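Local structure of BauA (Acinetobacter baumannii, 6HCP) at residues Q220-R225 / D249-V254; G281-K286 / Y315-A320; S347-F352 / N368-N373. The protein acts as a TonB-dependent outer-membrane transporter that takes up iron as the ferric complex of the siderophore preacinetobactin. One frame throughout, in Å; residues are numbered along the deposited sequence. Where two conformers were deposited one is given.

Contact 1 (Q220-R225 / D249-V254). With C8E ((hydroxyethyloxy)tri(ethyloxy)octane), chain B; EDO (1,2-ethanediol), chain Z.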
# COMPACT_ATOMS: atom_id res chain seq x y z
N GLN A 220 -6.20 3.13 19.20
CA GLN A 220 -7.62 3.46 19.22
C GLN A 220 -8.42 2.18 19.00
O GLN A 220 -8.10 1.41 18.12
CB GLN A 220 -7.93 4.48 18.12
CG GLN A 220 -9.35 5.02 18.16
CD GLN A 220 -9.52 6.10 17.12
OE1 GLN A 220 -9.86 5.82 15.97
NE2 GLN A 220 -9.23 7.35 17.50
N SER A 221 -9.44 1.97 19.82
CA SER A 221 -10.35 0.87 19.63
C SER A 221 -11.79 1.40 19.68
O SER A 221 -12.06 2.41 20.33
CB SER A 221 -10.11 -0.21 20.67
OG SER A 221 -10.45 0.27 21.95
N LYS A 222 -12.67 0.77 18.91
CA LYS A 222 -14.03 1.22 18.70
C LYS A 222 -15.00 0.08 18.99
O LYS A 222 -14.83 -1.01 18.44
CB LYS A 222 -14.21 1.68 17.26
CG LYS A 222 -13.41 2.90 16.86
CD LYS A 222 -13.56 3.20 15.41
CE LYS A 222 -12.92 4.49 14.97
NZ LYS A 222 -12.93 4.60 13.49
N GLU A 223 -15.94 0.32 19.90
CA GLU A 223 -16.99 -0.61 20.24
C GLU A 223 -18.35 0.04 19.94
O GLU A 223 -18.58 1.22 20.23
CB GLU A 223 -16.85 -1.05 21.69
CG GLU A 223 -17.96 -1.99 22.14
CD GLU A 223 -18.02 -2.28 23.63
OE1 GLU A 223 -17.43 -1.51 24.43
OE2 GLU A 223 -18.70 -3.26 23.98
N SER A 224 -19.17 -0.67 19.16
CA SER A 224 -20.54 -0.25 18.90
C SER A 224 -21.49 -1.41 19.22
O SER A 224 -21.16 -2.58 18.98
CB SER A 224 -20.71 0.19 17.46
OG SER A 224 -19.74 1.15 17.10
N ARG A 225 -22.70 -1.06 19.63
CA ARG A 225 -23.75 -2.04 19.84
C ARG A 225 -25.08 -1.39 19.49
O ARG A 225 -25.30 -0.23 19.83
CB ARG A 225 -23.87 -2.51 21.30
CG ARG A 225 -22.60 -3.03 21.96
CD ARG A 225 -22.93 -3.78 23.25
NE ARG A 225 -21.76 -4.03 24.10
CZ ARG A 225 -21.77 -4.10 25.43
NH1 ARG A 225 -22.91 -4.01 26.09
NH2 ARG A 225 -20.62 -4.12 26.09
N ASP A 249 -21.92 3.48 21.97
CA ASP A 249 -20.76 3.92 21.20
C ASP A 249 -19.64 4.17 22.20
O ASP A 249 -19.83 4.88 23.20
CB ASP A 249 -21.11 5.17 20.37
CG ASP A 249 -19.93 5.75 19.58
OD1 ASP A 249 -19.69 5.27 18.46
OD2 ASP A 249 -19.15 6.50 20.18
N HIS A 250 -18.49 3.52 21.98
CA HIS A 250 -17.37 3.60 22.89
C HIS A 250 -16.07 3.65 22.09
O HIS A 250 -15.83 2.78 21.27
CB HIS A 250 -17.38 2.42 23.87
CG HIS A 250 -16.27 2.46 24.86
ND1 HIS A 250 -16.47 2.77 26.19
CD2 HIS A 250 -14.94 2.28 24.72
CE1 HIS A 250 -15.32 2.74 26.83
NE2 HIS A 250 -14.36 2.44 25.95
N VAL A 251 -15.22 4.64 22.38
CA VAL A 251 -13.91 4.75 21.76
C VAL A 251 -12.87 4.85 22.87
O VAL A 251 -12.95 5.71 23.73
CB VAL A 251 -13.78 5.95 20.80
CG1 VAL A 251 -12.40 5.97 20.13
CG2 VAL A 251 -14.89 5.97 19.77
N ASP A 252 -11.91 3.92 22.86
CA ASP A 252 -10.68 4.03 23.63
C ASP A 252 -9.62 4.65 22.72
O ASP A 252 -9.54 4.28 21.56
CB ASP A 252 -10.23 2.66 24.15
CG ASP A 252 -11.09 2.08 25.26
OD1 ASP A 252 -11.53 2.85 26.13
OD2 ASP A 252 -11.37 0.87 25.21
N GLY A 253 -8.88 5.63 23.23
CA GLY A 253 -8.01 6.44 22.41
C GLY A 253 -8.80 7.42 21.56
O GLY A 253 -8.59 7.55 20.35
N VAL A 254 -9.75 8.09 22.21
CA VAL A 254 -10.61 9.06 21.53
C VAL A 254 -9.76 10.25 21.06
O VAL A 254 -8.82 10.70 21.76
CB VAL A 254 -11.76 9.51 22.46
CG1 VAL A 254 -11.25 10.18 23.71
CG2 VAL A 254 -12.74 10.44 21.74
C1 C8E B . -26.01 -2.08 25.11
C2 C8E B . -26.54 -1.71 23.74
C3 C8E B . -27.40 -2.81 23.11
C4 C8E B . -26.67 -4.15 23.04
C5 C8E B . -27.38 -5.13 22.10
C6 C8E B . -26.40 -6.15 21.52
C7 C8E B . -27.02 -6.97 20.40
C8 C8E B . -26.04 -8.03 19.90
O9 C8E B . -26.30 -8.37 18.53
C10 C8E B . -25.38 -9.30 17.98
C11 C8E B . -25.97 -9.89 16.72
O12 C8E B . -24.93 -10.20 15.81
C1 EDO Z . -19.46 9.36 21.82
O1 EDO Z . -19.21 8.04 22.36
C2 EDO Z . -20.24 9.24 20.54
O2 EDO Z . -21.59 8.85 20.82
O HOH W 1 -13.36 0.48 22.49
O HOH W 2 -20.86 3.49 17.13
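Ser221-Asp252 and Glu223-His250 are hydrogen-bonded pairs in an antiparallel beta hairpin of the outer-membrane barrel, formed by strands 221-234 and 238-252. Glu223 N donates to His250 O at 2.8 Å with an N-H...O angle of 178°. Ser221 N donates to Asp252 O at 2.9 Å. Return bonds run from the amides of Asp252 and His250.

Where the strands give way to loop, Gln220 adds a side-chain bond. The extended Gln220 chain (chi1 -173°, CG turned away from the backbone N) carries the amide across to Gly253. Gln220 NE2 reaches Gly253 O at 2.9 Å, and the acceptor lies in the amide plane. Gln220 CG packs against Val251 CG1 at 3.8 Å. Gln220 OE1 and Lys222 NZ both bond to Ser97 OG, in the plug region.

Ser224 and Asp249 share the Lys222-Val251 face. A water bridges Ser224 OG and Asp249 OD1, while Asp249 OD2 takes a bond from an ethanediol and a salt bridge from Arg129.

On the other face Glu223 crosses His250 obliquely, with Glu223 OE1 4.0 Å from His250 CB and the carboxylate and ring planes 64° apart. His250 NE2 makes a His-carboxylate hydrogen bond to Asp252 OD1 at 2.9 Å, from above the carboxylate plane. Glu223 OE2 pairs with Arg225 NH2 at 3.0 Å, on the syn side, and binds Tyr210 OH. The several partners of Asp249 and Glu223 probably keep both carboxylates ionised.

Contact 2 (G281-K286 / Y315-A320). With EDO (1,2-ethanediol), chain D; EDO (1,2-ethanediol), chain Z; EDO (1,2-ethanediol), chain J.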
# COMPACT_ATOMS: atom_id res chain seq x y z
N GLY A 281 -7.29 7.77 27.03
CA GLY A 281 -8.54 8.58 26.99
C GLY A 281 -9.68 7.79 26.39
O GLY A 281 -9.47 6.96 25.50
N SER A 282 -10.90 7.99 26.91
CA SER A 282 -12.02 7.25 26.37
C SER A 282 -13.30 8.08 26.44
O SER A 282 -13.45 9.00 27.29
CB SER A 282 -12.20 5.91 27.04
OG SER A 282 -12.53 6.08 28.39
N VAL A 283 -14.22 7.71 25.56
CA VAL A 283 -15.54 8.29 25.53
C VAL A 283 -16.52 7.14 25.42
O VAL A 283 -16.27 6.15 24.71
CB VAL A 283 -15.71 9.29 24.36
CG1 VAL A 283 -15.66 8.59 23.01
CG2 VAL A 283 -17.02 10.09 24.50
N GLU A 284 -17.68 7.30 26.06
CA GLU A 284 -18.75 6.32 25.94
C GLU A 284 -20.08 7.06 25.92
O GLU A 284 -20.30 7.92 26.79
CB GLU A 284 -18.72 5.34 27.11
CG GLU A 284 -19.91 4.41 27.15
CD GLU A 284 -20.02 3.64 28.46
OE1 GLU A 284 -20.37 4.25 29.51
OE2 GLU A 284 -19.71 2.44 28.44
N THR A 285 -20.93 6.73 24.95
CA THR A 285 -22.30 7.25 24.91
C THR A 285 -23.27 6.08 24.83
O THR A 285 -23.13 5.20 23.99
CB THR A 285 -22.51 8.24 23.76
OG1 THR A 285 -21.46 9.21 23.77
CG2 THR A 285 -23.81 9.00 23.86
N LYS A 286 -24.25 6.08 25.74
CA LYS A 286 -25.36 5.17 25.68
C LYS A 286 -26.61 5.97 25.32
O LYS A 286 -26.92 6.94 25.99
CB LYS A 286 -25.55 4.48 27.04
CG LYS A 286 -24.43 3.54 27.47
CD LYS A 286 -24.71 2.89 28.83
CE LYS A 286 -23.55 2.04 29.31
NZ LYS A 286 -23.70 1.66 30.74
N TYR A 315 -23.56 10.22 28.59
CA TYR A 315 -22.28 10.54 28.01
C TYR A 315 -21.23 10.57 29.10
O TYR A 315 -21.41 11.26 30.10
CB TYR A 315 -22.32 11.88 27.29
CG TYR A 315 -21.01 12.32 26.68
CD1 TYR A 315 -20.63 11.91 25.40
CD2 TYR A 315 -20.20 13.23 27.32
CE1 TYR A 315 -19.45 12.36 24.82
CE2 TYR A 315 -19.02 13.69 26.76
CZ TYR A 315 -18.63 13.24 25.51
OH TYR A 315 -17.48 13.71 24.95
N LYS A 316 -20.06 10.00 28.81
CA LYS A 316 -18.91 10.05 29.70
C LYS A 316 -17.63 10.21 28.88
O LYS A 316 -17.44 9.54 27.88
CB LYS A 316 -18.84 8.76 30.52
CG LYS A 316 -20.00 8.52 31.49
CD LYS A 316 -19.86 7.18 32.20
CE LYS A 316 -20.81 7.01 33.36
NZ LYS A 316 -22.21 7.14 32.90
N TYR A 317 -16.74 11.09 29.36
CA TYR A 317 -15.49 11.39 28.69
C TYR A 317 -14.40 11.57 29.74
O TYR A 317 -14.52 12.38 30.64
CB TYR A 317 -15.60 12.66 27.83
CG TYR A 317 -14.32 13.04 27.14
CD1 TYR A 317 -13.33 13.73 27.81
CD2 TYR A 317 -14.15 12.83 25.78
CE1 TYR A 317 -12.16 14.13 27.17
CE2 TYR A 317 -12.97 13.19 25.14
CZ TYR A 317 -11.97 13.82 25.83
OH TYR A 317 -10.82 14.23 25.20
N ASN A 318 -13.30 10.85 29.55
CA ASN A 318 -12.11 10.95 30.40
C ASN A 318 -10.89 11.04 29.48
O ASN A 318 -10.62 10.11 28.75
CB ASN A 318 -12.01 9.72 31.30
CG ASN A 318 -10.90 9.77 32.32
OD1 ASN A 318 -10.44 10.84 32.69
ND2 ASN A 318 -10.68 8.64 32.97
N GLY A 319 -10.20 12.18 29.49
CA GLY A 319 -9.12 12.37 28.55
C GLY A 319 -8.59 13.78 28.55
O GLY A 319 -8.62 14.47 29.58
N ALA A 320 -8.02 14.20 27.42
CA ALA A 320 -7.53 15.55 27.29
C ALA A 320 -8.73 16.50 27.15
O ALA A 320 -9.67 16.22 26.40
CB ALA A 320 -6.60 15.66 26.12
C1 EDO D . -15.76 6.89 29.44
O1 EDO D . -15.12 5.75 28.88
C2 EDO D . -14.94 7.54 30.52
O2 EDO D . -14.76 6.61 31.60
C1 EDO Z . -19.46 9.36 21.82
O1 EDO Z . -19.21 8.04 22.36
C2 EDO Z . -20.24 9.24 20.54
O2 EDO Z . -21.59 8.85 20.82
C1 EDO J . -18.85 17.78 24.92
O1 EDO J . -18.94 19.18 25.21
C2 EDO J . -17.42 17.49 24.50
O2 EDO J . -16.81 16.51 25.35
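Four backbone bonds join Ser282 to Asn318 and Glu284 to Lys316. Ser282 N donates to Asn318 O at 2.8 Å, and Asn318 N returns a nearly straight bond to Ser282 O at 2.9 Å. Glu284 and Lys316 exchange a similar pair of bonds. Within segment 315-320, Tyr317 OH donates to Ala320 O at 2.6 Å, on a lone pair in the carbonyl plane, across the corner at Gly319.

On the Ser282 face, Glu284 and Lys316 lie side by side and point the same way. Glu284 OE1 stays 4.8 Å from Lys316 NZ, so any attraction is probably long-range. Asn318 turns its amide to Gln338 and to Pro406 O.

The face of Val283, Thr285, Tyr315 and Tyr317 packs through the valine and the rings. Val283 has CG2 swung to the far side of CB from its backbone N, and this methyl meets the Tyr315 ring at CE1, 3.3 Å away. Val283 CB lies 4.1 Å from Tyr317 CD2. Tyr315 also meets Tyr128 edge-to-face and packs against Phe341, while Tyr317 makes a cation-pi contact with Arg256. Tyr317 is thus held at its hydroxyl as well as by packing, while Tyr315 is placed mainly by Val283 and its aromatic neighbours.

Contact 3 (S347-F352 / N368-N373). With C8E ((hydroxyethyloxy)tri(ethyloxy)octane), chain C.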
# COMPACT_ATOMS: atom_id res chain seq x y z
N SER A 347 -40.63 14.25 23.13
CA SER A 347 -40.96 15.04 21.98
C SER A 347 -42.28 14.56 21.37
O SER A 347 -42.68 13.40 21.48
CB SER A 347 -39.84 15.03 20.95
OG SER A 347 -39.55 13.71 20.59
N ALA A 348 -42.95 15.48 20.69
CA ALA A 348 -44.25 15.17 20.11
C ALA A 348 -44.48 16.07 18.91
O ALA A 348 -44.00 17.21 18.87
CB ALA A 348 -45.33 15.34 21.16
N ASP A 349 -45.31 15.58 17.99
CA ASP A 349 -45.70 16.27 16.79
C ASP A 349 -47.03 15.68 16.35
O ASP A 349 -47.11 14.46 16.12
CB ASP A 349 -44.63 16.10 15.70
CG ASP A 349 -44.94 16.73 14.36
OD1 ASP A 349 -46.04 17.31 14.21
OD2 ASP A 349 -44.07 16.66 13.47
N ALA A 350 -48.08 16.51 16.35
CA ALA A 350 -49.44 16.07 15.98
C ALA A 350 -50.08 17.13 15.09
O ALA A 350 -49.81 18.32 15.22
CB ALA A 350 -50.26 15.84 17.23
N GLY A 351 -50.94 16.68 14.17
CA GLY A 351 -51.59 17.61 13.29
C GLY A 351 -52.62 16.96 12.39
O GLY A 351 -53.04 15.83 12.59
N PHE A 352 -53.01 17.74 11.38
CA PHE A 352 -53.95 17.36 10.39
C PHE A 352 -53.35 17.69 9.04
O PHE A 352 -52.65 18.70 8.89
CB PHE A 352 -55.27 18.13 10.56
CG PHE A 352 -56.03 17.79 11.82
CD1 PHE A 352 -56.91 16.73 11.85
CD2 PHE A 352 -55.83 18.52 12.98
CE1 PHE A 352 -57.59 16.40 13.02
CE2 PHE A 352 -56.49 18.17 14.15
CZ PHE A 352 -57.34 17.09 14.18
N ASN A 368 -49.84 21.72 12.29
CA ASN A 368 -49.32 20.88 13.34
C ASN A 368 -48.93 21.70 14.56
O ASN A 368 -48.91 22.94 14.55
CB ASN A 368 -48.16 20.01 12.83
CG ASN A 368 -46.84 20.75 12.72
OD1 ASN A 368 -46.82 21.96 12.52
ND2 ASN A 368 -45.74 20.00 12.75
N ALA A 369 -48.73 20.95 15.65
CA ALA A 369 -48.20 21.42 16.90
C ALA A 369 -47.07 20.48 17.31
O ALA A 369 -47.22 19.26 17.19
CB ALA A 369 -49.29 21.44 17.94
N THR A 370 -45.95 21.06 17.78
CA THR A 370 -44.80 20.26 18.21
C THR A 370 -44.40 20.67 19.63
O THR A 370 -44.62 21.82 20.04
CB THR A 370 -43.60 20.41 17.26
OG1 THR A 370 -42.96 21.68 17.44
CG2 THR A 370 -43.99 20.26 15.81
N TYR A 371 -43.75 19.74 20.32
CA TYR A 371 -43.24 19.92 21.67
C TYR A 371 -41.92 19.15 21.80
O TYR A 371 -41.81 18.01 21.34
CB TYR A 371 -44.26 19.46 22.72
CG TYR A 371 -45.64 20.05 22.55
CD1 TYR A 371 -45.99 21.24 23.18
CD2 TYR A 371 -46.58 19.47 21.70
CE1 TYR A 371 -47.24 21.81 23.00
CE2 TYR A 371 -47.83 20.03 21.51
CZ TYR A 371 -48.16 21.21 22.16
OH TYR A 371 -49.39 21.78 21.99
N TYR A 372 -40.97 19.74 22.52
CA TYR A 372 -39.74 19.05 22.93
C TYR A 372 -39.35 19.54 24.32
O TYR A 372 -39.44 20.72 24.62
CB TYR A 372 -38.60 19.29 21.94
CG TYR A 372 -37.24 18.90 22.44
CD1 TYR A 372 -36.48 19.77 23.21
CD2 TYR A 372 -36.73 17.64 22.20
CE1 TYR A 372 -35.22 19.43 23.67
CE2 TYR A 372 -35.48 17.26 22.68
CZ TYR A 372 -34.70 18.17 23.36
OH TYR A 372 -33.47 17.82 23.82
N ASN A 373 -38.98 18.60 25.20
CA ASN A 373 -38.49 18.94 26.53
C ASN A 373 -37.32 18.01 26.85
O ASN A 373 -37.39 16.82 26.58
CB ASN A 373 -39.57 18.83 27.60
CG ASN A 373 -39.06 19.19 28.99
OD1 ASN A 373 -38.86 20.36 29.30
ND2 ASN A 373 -38.74 18.18 29.78
C1 C8E C . -51.66 26.77 13.54
C2 C8E C . -52.69 25.70 13.84
C3 C8E C . -52.15 24.60 14.74
C4 C8E C . -52.87 23.27 14.51
C5 C8E C . -52.65 22.29 15.66
C6 C8E C . -53.09 20.87 15.33
C7 C8E C . -52.96 20.00 16.57
C8 C8E C . -54.12 19.01 16.71
O9 C8E C . -53.69 17.72 17.18
C10 C8E C . -54.34 16.67 16.45
C11 C8E C . -54.37 15.40 17.27
O12 C8E C . -54.44 14.33 16.35
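Asp349 and Asn368 meet on the inner face of a barrel hairpin made by strands 331-358 and 361-381. They are not a cross-strand pair: Asp349 is paired with Thr370 and Gly351 with Asn368, both non-hydrogen-bonded pairs, and the side-chain bond runs diagonally. Asn368 CG sits between the backbone N and the carbonyl carbon (chi1 79°), which carries the amide toward the aspartate. Asn368 ND2 donates to Asp349 OD1 at 3.1 Å. It arrives from above the carboxylate plane, 39° out of it, and the amide and carboxylate planes are 64° apart. Tyr305 OH gives the same OD1 a second bond, and Arg443 holds Asn368 OD1. Thr370 CG2 lies alongside the carboxylate, 3.9 Å from Asp349 CG.

Gly351 lets the strands come close here, with Gly351 CA 4.0 Å from Asn368 CA. The backbone is regular antiparallel sheet, as in other TonB-dependent receptor barrels. Ala350 N and Ala369 O bond at 3.0 Å, and Ala348 N and Tyr371 O at 2.9 Å, each with a return bond.

The outer face carries Ala348, Ala350, Ala369 and the Tyr371 ring. Ala348 CB lies at the edge of that ring, 4.3 Å from Tyr371 CD2. A detergent chain runs past Ala350 and Ala369, and its C10 approaches Phe352 CE2 to 3.5 Å. Inside, Ser347 OG is bonded to Phe122 O in the plug region.

How the contacts relate
The plug region comes first in the chain and the barrel strands follow. Contact 1 closes the hairpin of strands 221-234 and 238-252. Contact 2 closes the next, 282-297 with 302-318, and contact 3 the one after, 331-358 with 361-381. The three follow in series, and none nests within or crosses another. Contacts 1 and 2 are edge to edge, because strand 238-252 pairs with 282-297: Asp249 O lies 2.8 Å from Thr285 N. One ethanediol touches both. Contact 3 stands apart, its centre about 33 Å from that of contact 2, although strand 302-318 pairs with 331-358. Each contact zips one hairpin; the pairings between hairpins join them into the barrel wall.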